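Glutathione S-transferase (Rhodospirillum rubrum F11, PDB 4O7H) probably catalyses the conjugation of glutathione to electrophilic substrates, acting as a dimer of two identical subunits. Local coordinates at residues K101-V106 with N136-H140; P109-K114 with Q129-R134; V91-V95 with T160-T165; A166-S171 with W190-V194. All coordinates share one frame; numbering follows the deposited sequence.

Interaction 1: K101-V106 with N136-H140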
loop_
_atom_site.group_PDB
_atom_site.type_symbol
_atom_site.label_atom_id
_atom_site.label_comp_id
_atom_site.label_asym_id
_atom_site.label_seq_id
_atom_site.Cartn_x
_atom_site.Cartn_y
_atom_site.Cartn_z
ATOM N N LYS A 101 6.228 4.687 -3.073
ATOM C CA LYS A 101 7.390 5.202 -3.827
ATOM C C LYS A 101 8.514 5.640 -2.863
ATOM O O LYS A 101 9.664 5.206 -2.983
ATOM C CB LYS A 101 7.020 6.313 -4.795
ATOM C CG LYS A 101 8.126 6.705 -5.718
ATOM C CD LYS A 101 7.749 7.872 -6.608
ATOM C CE LYS A 101 8.944 8.507 -7.293
ATOM N NZ LYS A 101 9.552 7.631 -8.339
ATOM N N PHE A 102 8.213 6.543 -1.933
ATOM C CA PHE A 102 9.242 6.952 -0.988
ATOM C C PHE A 102 9.714 5.764 -0.190
ATOM O O PHE A 102 10.924 5.574 0.039
ATOM C CB PHE A 102 8.700 8.066 -0.061
ATOM C CG PHE A 102 9.735 8.674 0.870
ATOM C CD1 PHE A 102 10.188 8.007 1.974
ATOM C CD2 PHE A 102 10.180 9.944 0.642
ATOM C CE1 PHE A 102 11.120 8.583 2.803
ATOM C CE2 PHE A 102 11.083 10.544 1.477
ATOM C CZ PHE A 102 11.564 9.857 2.565
ATOM N N ASN A 103 8.769 4.919 0.240
ATOM C CA ASN A 103 9.096 3.775 1.051
ATOM C C ASN A 103 10.089 2.850 0.342
ATOM O O ASN A 103 11.035 2.376 0.961
ATOM C CB ASN A 103 7.844 3.014 1.437
ATOM C CG ASN A 103 8.136 1.847 2.346
ATOM O OD1 ASN A 103 8.647 2.008 3.438
ATOM N ND2 ASN A 103 7.879 0.618 1.835
ATOM N N ARG A 104 9.831 2.571 -0.939
ATOM C CA ARG A 104 10.679 1.634 -1.672
ATOM C C ARG A 104 12.035 2.232 -2.006
ATOM O O ARG A 104 13.039 1.502 -2.012
ATOM C CB ARG A 104 9.957 1.121 -2.953
ATOM C CG ARG A 104 8.786 0.208 -2.597
ATOM C CD ARG A 104 9.147 -1.163 -1.965
ATOM N NE ARG A 104 9.873 -2.044 -2.906
ATOM C CZ ARG A 104 9.284 -2.815 -3.826
ATOM N NH1 ARG A 104 7.964 -2.854 -3.916
ATOM N NH2 ARG A 104 10.020 -3.550 -4.645
ATOM N N GLU A 105 12.065 3.523 -2.301
ATOM C CA GLU A 105 13.247 4.190 -2.815
ATOM C C GLU A 105 14.177 4.692 -1.709
ATOM O O GLU A 105 15.375 4.904 -1.954
ATOM C CB GLU A 105 12.853 5.371 -3.700
ATOM C CG GLU A 105 12.166 4.947 -5.001
ATOM C CD GLU A 105 11.704 6.082 -5.914
ATOM O OE1 GLU A 105 11.822 7.275 -5.591
ATOM O OE2 GLU A 105 11.221 5.775 -7.040
ATOM N N VAL A 106 13.630 4.922 -0.518
ATOM C CA VAL A 106 14.363 5.588 0.564
ATOM C C VAL A 106 14.242 4.853 1.916
ATOM O O VAL A 106 15.206 4.413 2.529
ATOM C CB VAL A 106 13.885 7.058 0.692
ATOM C CG1 VAL A 106 14.711 7.760 1.764
ATOM C CG2 VAL A 106 13.919 7.849 -0.624
ATOM N N ASN A 136 18.022 9.294 -3.641
ATOM C CA ASN A 136 16.599 9.319 -3.963
ATOM C C ASN A 136 15.824 10.239 -3.054
ATOM O O ASN A 136 14.831 10.832 -3.460
ATOM C CB ASN A 136 16.018 7.901 -3.834
ATOM C CG ASN A 136 16.440 6.984 -4.977
ATOM O OD1 ASN A 136 16.819 7.464 -6.041
ATOM N ND2 ASN A 136 16.379 5.716 -4.761
ATOM N N VAL A 137 16.304 10.455 -1.839
ATOM C CA VAL A 137 15.548 11.339 -0.923
ATOM C C VAL A 137 15.518 12.772 -1.462
ATOM O O VAL A 137 14.574 13.498 -1.250
ATOM C CB VAL A 137 16.049 11.286 0.547
ATOM C CG1 VAL A 137 17.343 12.014 0.750
ATOM C CG2 VAL A 137 14.984 11.883 1.481
ATOM N N HIS A 138 16.536 13.173 -2.225
ATOM C CA HIS A 138 16.481 14.501 -2.829
ATOM C C HIS A 138 15.242 14.734 -3.746
ATOM O O HIS A 138 14.640 15.792 -3.707
ATOM C CB HIS A 138 17.748 14.749 -3.646
ATOM C CG HIS A 138 18.953 15.034 -2.818
ATOM N ND1 HIS A 138 19.261 16.290 -2.355
ATOM C CD2 HIS A 138 19.934 14.218 -2.376
ATOM C CE1 HIS A 138 20.377 16.238 -1.660
ATOM N NE2 HIS A 138 20.800 14.993 -1.648
ATOM N N THR A 139 14.910 13.775 -4.593
ATOM C CA THR A 139 13.787 13.915 -5.528
ATOM C C THR A 139 12.492 14.102 -4.761
ATOM O O THR A 139 11.648 14.928 -5.112
ATOM C CB THR A 139 13.662 12.667 -6.401
ATOM O OG1 THR A 139 14.961 12.328 -6.938
ATOM C CG2 THR A 139 12.691 12.885 -7.503
ATOM N N HIS A 140 12.363 13.334 -3.680
ATOM C CA HIS A 140 11.181 13.474 -2.813
ATOM C C HIS A 140 11.080 14.783 -2.074
ATOM O O HIS A 140 9.981 15.339 -1.928
ATOM C CB HIS A 140 11.100 12.308 -1.852
ATOM C CG HIS A 140 10.827 11.034 -2.558
ATOM N ND1 HIS A 140 9.544 10.629 -2.875
ATOM C CD2 HIS A 140 11.662 10.099 -3.066
ATOM C CE1 HIS A 140 9.608 9.504 -3.568
ATOM N NE2 HIS A 140 10.880 9.176 -3.720
#

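Interaction 2: P109-K114 with Q129-R134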
loop_
_atom_site.group_PDB
_atom_site.type_symbol
_atom_site.label_atom_id
_atom_site.label_comp_id
_atom_site.label_asym_id
_atom_site.label_seq_id
_atom_site.Cartn_x
_atom_site.Cartn_y
_atom_site.Cartn_z
ATOM N N PRO A 109 15.515 0.841 2.137
ATOM C CA PRO A 109 16.960 0.606 2.224
ATOM C C PRO A 109 17.629 1.280 3.431
ATOM O O PRO A 109 18.457 0.678 4.100
ATOM C CB PRO A 109 17.479 1.168 0.936
ATOM C CG PRO A 109 16.441 2.104 0.414
ATOM C CD PRO A 109 15.159 1.461 0.863
ATOM N N LEU A 110 17.264 2.505 3.760
ATOM C CA LEU A 110 18.016 3.184 4.842
ATOM C C LEU A 110 17.677 2.620 6.202
ATOM O O LEU A 110 18.527 2.462 7.057
ATOM C CB LEU A 110 17.824 4.682 4.763
ATOM C CG LEU A 110 18.455 5.364 3.544
ATOM C CD1 LEU A 110 18.076 6.813 3.390
ATOM C CD2 LEU A 110 19.999 5.290 3.550
ATOM N N VAL A 111 16.400 2.365 6.453
ATOM C CA VAL A 111 16.014 1.803 7.726
ATOM C C VAL A 111 16.608 0.395 7.931
ATOM O O VAL A 111 17.106 0.074 9.008
ATOM C CB VAL A 111 14.469 1.780 7.928
ATOM C CG1 VAL A 111 14.071 0.990 9.149
ATOM C CG2 VAL A 111 13.977 3.186 8.010
ATOM N N ARG A 112 16.568 -0.410 6.878
ATOM C CA ARG A 112 17.024 -1.781 6.989
ATOM C C ARG A 112 18.538 -1.731 7.295
ATOM O O ARG A 112 19.003 -2.339 8.255
ATOM C CB ARG A 112 16.768 -2.577 5.704
ATOM C CG ARG A 112 17.143 -4.055 5.841
ATOM C CD ARG A 112 17.040 -4.787 4.510
ATOM N NE ARG A 112 17.803 -4.124 3.476
ATOM C CZ ARG A 112 17.295 -3.551 2.399
ATOM N NH1 ARG A 112 15.966 -3.551 2.185
ATOM N NH2 ARG A 112 18.119 -2.947 1.549
ATOM N N GLU A 113 19.255 -0.998 6.459
ATOM C CA GLU A 113 20.715 -1.037 6.470
ATOM C C GLU A 113 21.315 -0.312 7.657
ATOM O O GLU A 113 22.311 -0.775 8.241
ATOM C CB GLU A 113 21.281 -0.490 5.166
ATOM C CG GLU A 113 20.851 -1.256 3.915
ATOM C CD GLU A 113 21.165 -2.735 3.989
ATOM O OE1 GLU A 113 22.241 -3.104 4.539
ATOM O OE2 GLU A 113 20.348 -3.545 3.507
ATOM N N LYS A 114 20.721 0.802 8.052
ATOM C CA LYS A 114 21.309 1.615 9.122
ATOM C C LYS A 114 20.685 1.478 10.484
ATOM O O LYS A 114 21.320 1.810 11.498
ATOM C CB LYS A 114 21.301 3.077 8.704
ATOM C CG LYS A 114 22.181 3.258 7.487
ATOM C CD LYS A 114 22.368 4.694 7.138
ATOM C CE LYS A 114 23.229 5.391 8.162
ATOM N NZ LYS A 114 23.572 6.738 7.639
ATOM N N GLN A 129 23.002 0.144 -1.326
ATOM C CA GLN A 129 21.602 0.422 -0.939
ATOM C C GLN A 129 21.522 1.794 -0.250
ATOM O O GLN A 129 20.607 2.562 -0.510
ATOM C CB GLN A 129 21.099 -0.640 0.038
ATOM C CG GLN A 129 20.964 -2.042 -0.534
ATOM C CD GLN A 129 19.584 -2.293 -1.103
ATOM O OE1 GLN A 129 18.580 -1.770 -0.615
ATOM N NE2 GLN A 129 19.523 -3.111 -2.141
ATOM N N ILE A 130 22.516 2.104 0.578
ATOM C CA ILE A 130 22.562 3.372 1.309
ATOM C C ILE A 130 22.753 4.558 0.367
ATOM O O ILE A 130 22.072 5.585 0.487
ATOM C CB ILE A 130 23.630 3.335 2.439
ATOM C CG1 ILE A 130 23.178 2.407 3.569
ATOM C CG2 ILE A 130 23.919 4.734 2.975
ATOM C CD1 ILE A 130 24.276 2.036 4.557
ATOM N N ARG A 131 23.655 4.426 -0.606
ATOM C CA ARG A 131 23.884 5.515 -1.554
ATOM C C ARG A 131 22.633 5.802 -2.376
ATOM O O ARG A 131 22.337 6.950 -2.664
ATOM C CB ARG A 131 25.098 5.221 -2.483
ATOM N N ALA A 132 21.915 4.750 -2.768
ATOM C CA ALA A 132 20.724 4.898 -3.599
ATOM C C ALA A 132 19.639 5.638 -2.795
ATOM O O ALA A 132 19.039 6.585 -3.282
ATOM C CB ALA A 132 20.219 3.526 -4.040
ATOM N N GLY A 133 19.465 5.222 -1.556
ATOM C CA GLY A 133 18.474 5.872 -0.639
ATOM C C GLY A 133 18.757 7.334 -0.413
ATOM O O GLY A 133 17.857 8.187 -0.498
ATOM N N ARG A 134 20.037 7.636 -0.200
ATOM C CA ARG A 134 20.495 8.998 0.025
ATOM C C ARG A 134 20.319 9.851 -1.211
ATOM O O ARG A 134 19.981 11.014 -1.120
ATOM C CB ARG A 134 21.977 9.003 0.498
ATOM C CG ARG A 134 22.132 8.593 1.955
ATOM C CD ARG A 134 23.572 8.336 2.404
ATOM N NE ARG A 134 24.361 9.517 2.129
ATOM C CZ ARG A 134 24.367 10.602 2.894
ATOM N NH1 ARG A 134 23.647 10.649 4.020
ATOM N NH2 ARG A 134 25.103 11.645 2.535
#

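Interaction 3: V91-V95 with T160-T165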
loop_
_atom_site.group_PDB
_atom_site.type_symbol
_atom_site.label_atom_id
_atom_site.label_comp_id
_atom_site.label_asym_id
_atom_site.label_seq_id
_atom_site.Cartn_x
_atom_site.Cartn_y
_atom_site.Cartn_z
ATOM N N VAL A 91 -5.356 13.363 -0.947
ATOM C CA VAL A 91 -4.720 12.848 0.286
ATOM C C VAL A 91 -4.259 11.403 0.071
ATOM O O VAL A 91 -3.098 11.027 0.405
ATOM C CB VAL A 91 -5.662 12.917 1.493
ATOM C CG1 VAL A 91 -5.018 12.228 2.696
ATOM C CG2 VAL A 91 -5.988 14.359 1.828
ATOM N N ARG A 92 -5.152 10.568 -0.438
ATOM C CA ARG A 92 -4.839 9.143 -0.635
ATOM C C ARG A 92 -3.729 8.907 -1.680
ATOM O O ARG A 92 -2.856 8.010 -1.502
ATOM C CB ARG A 92 -6.101 8.334 -0.912
ATOM C CG ARG A 92 -7.040 8.277 0.260
ATOM C CD ARG A 92 -8.078 7.211 0.091
ATOM N NE ARG A 92 -9.068 7.113 1.165
ATOM C CZ ARG A 92 -10.304 7.612 1.140
ATOM N NH1 ARG A 92 -10.760 8.332 0.125
ATOM N NH2 ARG A 92 -11.102 7.366 2.139
ATOM N N ARG A 93 -3.723 9.720 -2.746
ATOM C CA ARG A 93 -2.645 9.716 -3.713
ATOM C C ARG A 93 -1.311 9.934 -3.036
ATOM O O ARG A 93 -0.353 9.206 -3.307
ATOM C CB ARG A 93 -2.871 10.803 -4.822
ATOM C CG ARG A 93 -1.775 10.811 -5.878
ATOM C CD ARG A 93 -1.941 11.973 -6.869
ATOM N NE ARG A 93 -1.574 13.283 -6.318
ATOM C CZ ARG A 93 -0.316 13.689 -6.212
ATOM N NH1 ARG A 93 0.684 12.884 -6.580
ATOM N NH2 ARG A 93 -0.064 14.885 -5.720
ATOM N N LEU A 94 -1.257 10.955 -2.199
ATOM C CA LEU A 94 0.000 11.320 -1.555
ATOM C C LEU A 94 0.379 10.310 -0.483
ATOM O O LEU A 94 1.569 9.981 -0.314
ATOM C CB LEU A 94 -0.087 12.749 -1.002
ATOM C CG LEU A 94 0.062 13.800 -2.109
ATOM C CD1 LEU A 94 -0.362 15.139 -1.559
ATOM C CD2 LEU A 94 1.482 13.842 -2.656
ATOM N N VAL A 95 -0.609 9.797 0.259
ATOM C CA VAL A 95 -0.325 8.660 1.162
ATOM C C VAL A 95 0.381 7.559 0.393
ATOM O O VAL A 95 1.394 7.009 0.859
ATOM C CB VAL A 95 -1.606 8.141 1.873
ATOM C CG1 VAL A 95 -1.352 6.823 2.572
ATOM C CG2 VAL A 95 -2.042 9.182 2.872
ATOM N N THR A 160 -3.337 16.552 6.889
ATOM C CA THR A 160 -4.008 15.281 6.590
ATOM C C THR A 160 -3.034 14.136 6.766
ATOM O O THR A 160 -1.855 14.329 7.110
ATOM C CB THR A 160 -4.516 15.215 5.151
ATOM O OG1 THR A 160 -3.406 15.279 4.241
ATOM C CG2 THR A 160 -5.487 16.342 4.907
ATOM N N TYR A 161 -3.547 12.944 6.496
ATOM C CA TYR A 161 -2.718 11.743 6.506
ATOM C C TYR A 161 -1.538 11.931 5.531
ATOM O O TYR A 161 -0.512 11.281 5.650
ATOM C CB TYR A 161 -3.522 10.525 6.092
ATOM C CG TYR A 161 -4.397 9.986 7.183
ATOM C CD1 TYR A 161 -3.847 9.619 8.395
ATOM C CD2 TYR A 161 -5.735 9.800 7.008
ATOM C CE1 TYR A 161 -4.631 9.095 9.375
ATOM C CE2 TYR A 161 -6.513 9.259 7.997
ATOM C CZ TYR A 161 -5.959 8.956 9.193
ATOM O OH TYR A 161 -6.759 8.430 10.170
ATOM N N ALA A 162 -1.648 12.786 4.526
ATOM C CA ALA A 162 -0.492 12.992 3.655
ATOM C C ALA A 162 0.692 13.541 4.376
ATOM O O ALA A 162 1.851 13.054 4.220
ATOM C CB ALA A 162 -0.871 13.915 2.501
ATOM N N ASP A 163 0.477 14.608 5.140
ATOM C CA ASP A 163 1.563 15.196 5.926
ATOM C C ASP A 163 2.086 14.205 6.969
ATOM O O ASP A 163 3.303 14.054 7.165
ATOM C CB ASP A 163 1.062 16.428 6.676
ATOM C CG ASP A 163 0.457 17.457 5.766
ATOM O OD1 ASP A 163 1.226 18.312 5.245
ATOM O OD2 ASP A 163 -0.796 17.400 5.575
ATOM N N ILE A 164 1.157 13.474 7.592
ATOM C CA ILE A 164 1.571 12.549 8.649
ATOM C C ILE A 164 2.461 11.442 8.069
ATOM O O ILE A 164 3.530 11.128 8.594
ATOM C CB ILE A 164 0.383 11.962 9.348
ATOM C CG1 ILE A 164 -0.379 13.067 10.124
ATOM C CG2 ILE A 164 0.825 10.930 10.364
ATOM C CD1 ILE A 164 -1.710 12.583 10.606
ATOM N N THR A 165 2.032 10.874 6.952
ATOM C CA THR A 165 2.755 9.776 6.309
ATOM C C THR A 165 4.169 10.243 5.881
ATOM O O THR A 165 5.166 9.618 6.230
ATOM C CB THR A 165 1.957 9.222 5.109
ATOM O OG1 THR A 165 0.631 8.835 5.548
ATOM C CG2 THR A 165 2.690 8.015 4.506
#

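Interaction 4: A166-S171 with W190-V194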
loop_
_atom_site.group_PDB
_atom_site.type_symbol
_atom_site.label_atom_id
_atom_site.label_comp_id
_atom_site.label_asym_id
_atom_site.label_seq_id
_atom_site.Cartn_x
_atom_site.Cartn_y
_atom_site.Cartn_z
ATOM N N ALA A 166 4.227 11.359 5.157
ATOM C CA ALA A 166 5.494 11.879 4.672
ATOM C C ALA A 166 6.460 12.200 5.858
ATOM O O ALA A 166 7.662 11.823 5.830
ATOM C CB ALA A 166 5.276 13.138 3.828
ATOM N N ALA A 167 5.935 12.819 6.911
ATOM C CA ALA A 167 6.746 13.242 8.044
ATOM C C ALA A 167 7.204 12.008 8.814
ATOM O O ALA A 167 8.318 11.996 9.362
ATOM C CB ALA A 167 5.960 14.197 8.943
ATOM N N CYS A 168 6.368 10.965 8.881
ATOM C CA CYS A 168 6.734 9.764 9.658
ATOM C C CYS A 168 7.860 9.023 8.930
ATOM O O CYS A 168 8.826 8.557 9.559
ATOM C CB CYS A 168 5.552 8.885 9.954
ATOM S SG CYS A 168 4.519 9.557 11.257
ATOM N N HIS A 169 7.773 8.929 7.602
ATOM C CA HIS A 169 8.874 8.336 6.829
ATOM C C HIS A 169 10.144 9.157 7.035
ATOM O O HIS A 169 11.187 8.615 7.349
ATOM C CB HIS A 169 8.477 8.284 5.375
ATOM C CG HIS A 169 7.754 7.029 5.024
ATOM N ND1 HIS A 169 6.380 6.889 5.021
ATOM C CD2 HIS A 169 8.247 5.824 4.689
ATOM C CE1 HIS A 169 6.074 5.660 4.619
ATOM N NE2 HIS A 169 7.198 4.993 4.486
ATOM N N LEU A 170 10.033 10.479 6.883
ATOM C CA LEU A 170 11.195 11.353 6.996
ATOM C C LEU A 170 11.783 11.305 8.376
ATOM O O LEU A 170 13.011 11.455 8.531
ATOM C CB LEU A 170 10.891 12.772 6.567
ATOM C CG LEU A 170 10.889 12.942 5.038
ATOM C CD1 LEU A 170 10.225 14.232 4.632
ATOM C CD2 LEU A 170 12.328 12.962 4.526
ATOM N N SER A 171 10.953 11.059 9.396
ATOM C CA SER A 171 11.450 11.007 10.769
ATOM C C SER A 171 12.404 9.847 10.923
ATOM O O SER A 171 13.368 9.914 11.731
ATOM C CB SER A 171 10.329 10.959 11.795
ATOM O OG SER A 171 9.658 9.725 11.898
ATOM N N TRP A 190 8.470 22.880 6.379
ATOM C CA TRP A 190 7.254 22.104 6.534
ATOM C C TRP A 190 7.442 21.021 7.584
ATOM O O TRP A 190 6.591 20.822 8.461
ATOM C CB TRP A 190 6.812 21.526 5.175
ATOM C CG TRP A 190 5.896 20.284 5.348
ATOM C CD1 TRP A 190 4.583 20.275 5.516
ATOM C CD2 TRP A 190 6.313 18.919 5.354
ATOM N NE1 TRP A 190 4.104 18.993 5.620
ATOM C CE2 TRP A 190 5.170 18.135 5.550
ATOM C CE3 TRP A 190 7.547 18.299 5.244
ATOM C CZ2 TRP A 190 5.239 16.753 5.661
ATOM C CZ3 TRP A 190 7.632 16.942 5.376
ATOM C CH2 TRP A 190 6.478 16.169 5.561
ATOM N N TYR A 191 8.587 20.339 7.551
ATOM C CA TYR A 191 8.834 19.277 8.536
ATOM C C TYR A 191 8.934 19.857 9.930
ATOM O O TYR A 191 8.482 19.278 10.876
ATOM C CB TYR A 191 10.067 18.457 8.189
ATOM C CG TYR A 191 10.348 17.293 9.128
ATOM C CD1 TYR A 191 9.603 16.131 9.062
ATOM C CD2 TYR A 191 11.273 17.402 10.121
ATOM C CE1 TYR A 191 9.848 15.083 9.920
ATOM C CE2 TYR A 191 11.537 16.361 10.973
ATOM C CZ TYR A 191 10.816 15.191 10.869
ATOM O OH TYR A 191 11.075 14.136 11.759
ATOM N N ALA A 192 9.557 21.016 10.063
ATOM C CA ALA A 192 9.625 21.664 11.373
ATOM C C ALA A 192 8.267 21.956 11.945
ATOM O O ALA A 192 8.080 21.854 13.151
ATOM C CB ALA A 192 10.441 22.957 11.230
ATOM N N LEU A 193 7.326 22.339 11.080
ATOM C CA LEU A 193 5.965 22.551 11.523
ATOM C C LEU A 193 5.306 21.266 11.989
ATOM O O LEU A 193 4.687 21.236 13.087
ATOM C CB LEU A 193 5.116 23.181 10.461
ATOM C CG LEU A 193 5.358 24.629 10.098
ATOM C CD1 LEU A 193 4.421 24.934 8.930
ATOM C CD2 LEU A 193 5.050 25.488 11.301
ATOM N N VAL A 194 5.525 20.169 11.260
ATOM C CA VAL A 194 4.885 18.924 11.700
ATOM C C VAL A 194 5.520 18.413 12.981
ATOM O O VAL A 194 4.821 17.958 13.900
ATOM C CB VAL A 194 4.912 17.838 10.591
ATOM C CG1 VAL A 194 4.296 16.543 11.132
ATOM C CG2 VAL A 194 4.180 18.341 9.344
#

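Interaction 1: K101-V106 with N136-H140
The imidazole of His140 fits as a knob among Lys101, Phe102, Glu105 and Val106 of the facing helix, and the contact is tightest here. Phe102 turns its ring edge to one face of the imidazole in a T-shaped pair, centroids 5.0 Å apart and planes at 72°; its CD2 comes to 3.4 Å from His140 CG. At the ring edge, His140 NE2 gives a hydrogen bond of 2.8 Å to Glu105 OE1, on the anti side and tilted out of the carboxylate plane, while ND1 is bonded to Trp97, so both nitrogens are engaged and the ring's rotation is fixed. The two helices, parts of 85-119 and 127-150, run nearly antiparallel (158°) in the all-helical C-terminal domain of the glutathione S-transferase fold. Beside this, Val106 CG1 packs 4.0 Å from Val137 CB, and Leu170 and Ile173 of helix 161-175 touch Phe102. The packing thins at the partly exposed rim. Lys101 lays its aliphatic chain along the imidazole edge, bends at its end (chi4 70°) to bring NZ 2.8 Å from Glu105 OE2 in a salt bridge, and also touches Glu47 of the second subunit. Asn136 reaches across with ND2, 3.1 Å from Glu105 O in a nearly straight hydrogen bond.

Interaction 2: P109-K114 with Q129-R134
Arg112 and Gln129 cross obliquely at one margin of the contact, their guanidinium and amide planes 70° apart. Arg112 NH2 points to Gln129 OE1 at a suspiciously short 2.5 Å, so the detail of this hydrogen bond is doubtful. The oxygen lies in the guanidinium plane, but the donor stands above the carbonyl plane of the amide, away from its lone pairs, and the bond is bent. A bend at chi3 (54°) curls the arginine back along its own helix, where Arg112 NE meets Glu113 OE2 at 2.6 Å in a salt bridge. A leucine in place of Arg112 would probably cost Glu113 this partner, leaving its carboxylate to Lys117, and take a neighbouring donor from Gln129 OE1. Pro109 CB also touches that oxygen, 3.5 Å from Gln129 OE1. Farther in, Leu110 extends its two methyls along the opposite backbone: CD2 lies 3.7 Å from Ile130 O, and CD1 packs on the backbone carbonyl carbon of Gly133. There is little room for a side chain at Gly133, since a beta carbon would come too near Leu110 CG. Ile130 CD1 touches Lys114 CG at 3.8 Å, the two chains crossing at about a right angle, while its CG1 meets Glu113 CB. The ends of Lys114 and Arg134 both turn to Asp178, which pairs with each of these cations. The segments belong to helices 85-119 and 127-150, running at 144° to each other near the loop that joins them; Ile173 of helix 161-175 also touches Leu110.

Interaction 3: V91-V95 with T160-T165
Helix segments 91-95 and 161-165 run almost parallel, at 14° with axes 8.4 Å apart, and come nearest at Val95 and Ala162, whose CA atoms are 5.0 Å apart. No hydrogen bond crosses between them; small and branched side chains do the packing. Leu94 CB meets Ala162 CB at 3.8 Å, where the alanine allows the helices to approach. Val95 lies side by side with the start of Tyr161, its CG2 3.8 Å from Tyr161 CB, and the same methyl touches Thr165 OG1. Thr165 OG1, also bonded to Lys15 of helix 11-22, gives a 2.7 Å hydrogen bond to Tyr161 O, which accepts from Thr165 N as well, on the opposite face of the carbonyl plane. Val91 puts both methyls against Thr160, CG2 being 3.7 Å from Thr160 OG1. Thr160 holds OG1 between its backbone N and carbonyl carbon (chi1 63°), which lets it take the bond from Ala162 N, and its own N donates to Asp163 OD2 at 3.0 Å. Thr160 and Asp163 thus form a capping box at the start of helix 161-175, consistent with the conserved N-capping box of the glutathione S-transferase C-terminal domain.

Interaction 4: A166-S171 with W190-V194
Helix segments 166-171 and 190-194 cross nearly at right angles (97°) with axes 10.5 Å apart, and their backbones are nearest at Ala167 and Tyr191, with CA atoms 6.4 Å apart. Ala167 sits at the crossing, where its small side chain admits two large rings and a valine: its CB packs 3.6 Å from Val194 CG1 and also meets Trp190 CH2. Trp190 sends its six-membered ring edge toward the helix. Ala167 N and Leu170 CD1 stand at that edge, the latter 3.8 Å from Trp190 CZ3, while Ala166 CB comes in obliquely to CH2 at 3.7 Å. Val194 CG2 of its own helix lies over the rim of one indole face, and the indole nitrogen is hydrogen-bonded to Asp163. Tyr191, its first torsion extended away from the backbone nitrogen (chi1 -177°), points its ring at the other helix: Ala167 O lies in the ring plane at the edge, 3.5 Å from Tyr191 CE1. The phenol oxygen rests against Ser171, Ser171 CB 3.3 Å from Tyr191 OH, and Trp181 stacks on the ring. Replacing Tyr191 with an alanine would probably open a gap beside Ala167 and Ser171 and leave Trp181 without its stacking partner. Ser171 turns OG back to Cys168 O at 2.7 Å, and Arg14 of helix 11-22 also bonds that hydroxyl. With no hydrogen bond between the segments, cohesion rests on apolar packing of the two rings and Val194 against alanine and leucine, while the polar groups of Trp190 and Ser171 are satisfied by partners of their own.

In the fold
Interactions 1 and 2 hold the same two helices, 85-119 and 127-150, and touch each other, with interaction 2 nested nearer the loop between them. Both are partly buried and mix apolar packing with hydrogen bonds and ion pairs, partly at exposed margins. Interactions 3 and 4 are fully buried, share helix 161-175, and have no hydrogen bond between their paired segments; they meet where Asp163 probably bonds the Trp190 indole. Helix 85-119 also links interaction 3 to the first two. Interaction 1 touches interaction 4 through Phe102 and Leu170, bringing helix 161-175 against the antiparallel pair. Interactions 1 and 3 also reach the second subunit, whereas 2 and 4 do not.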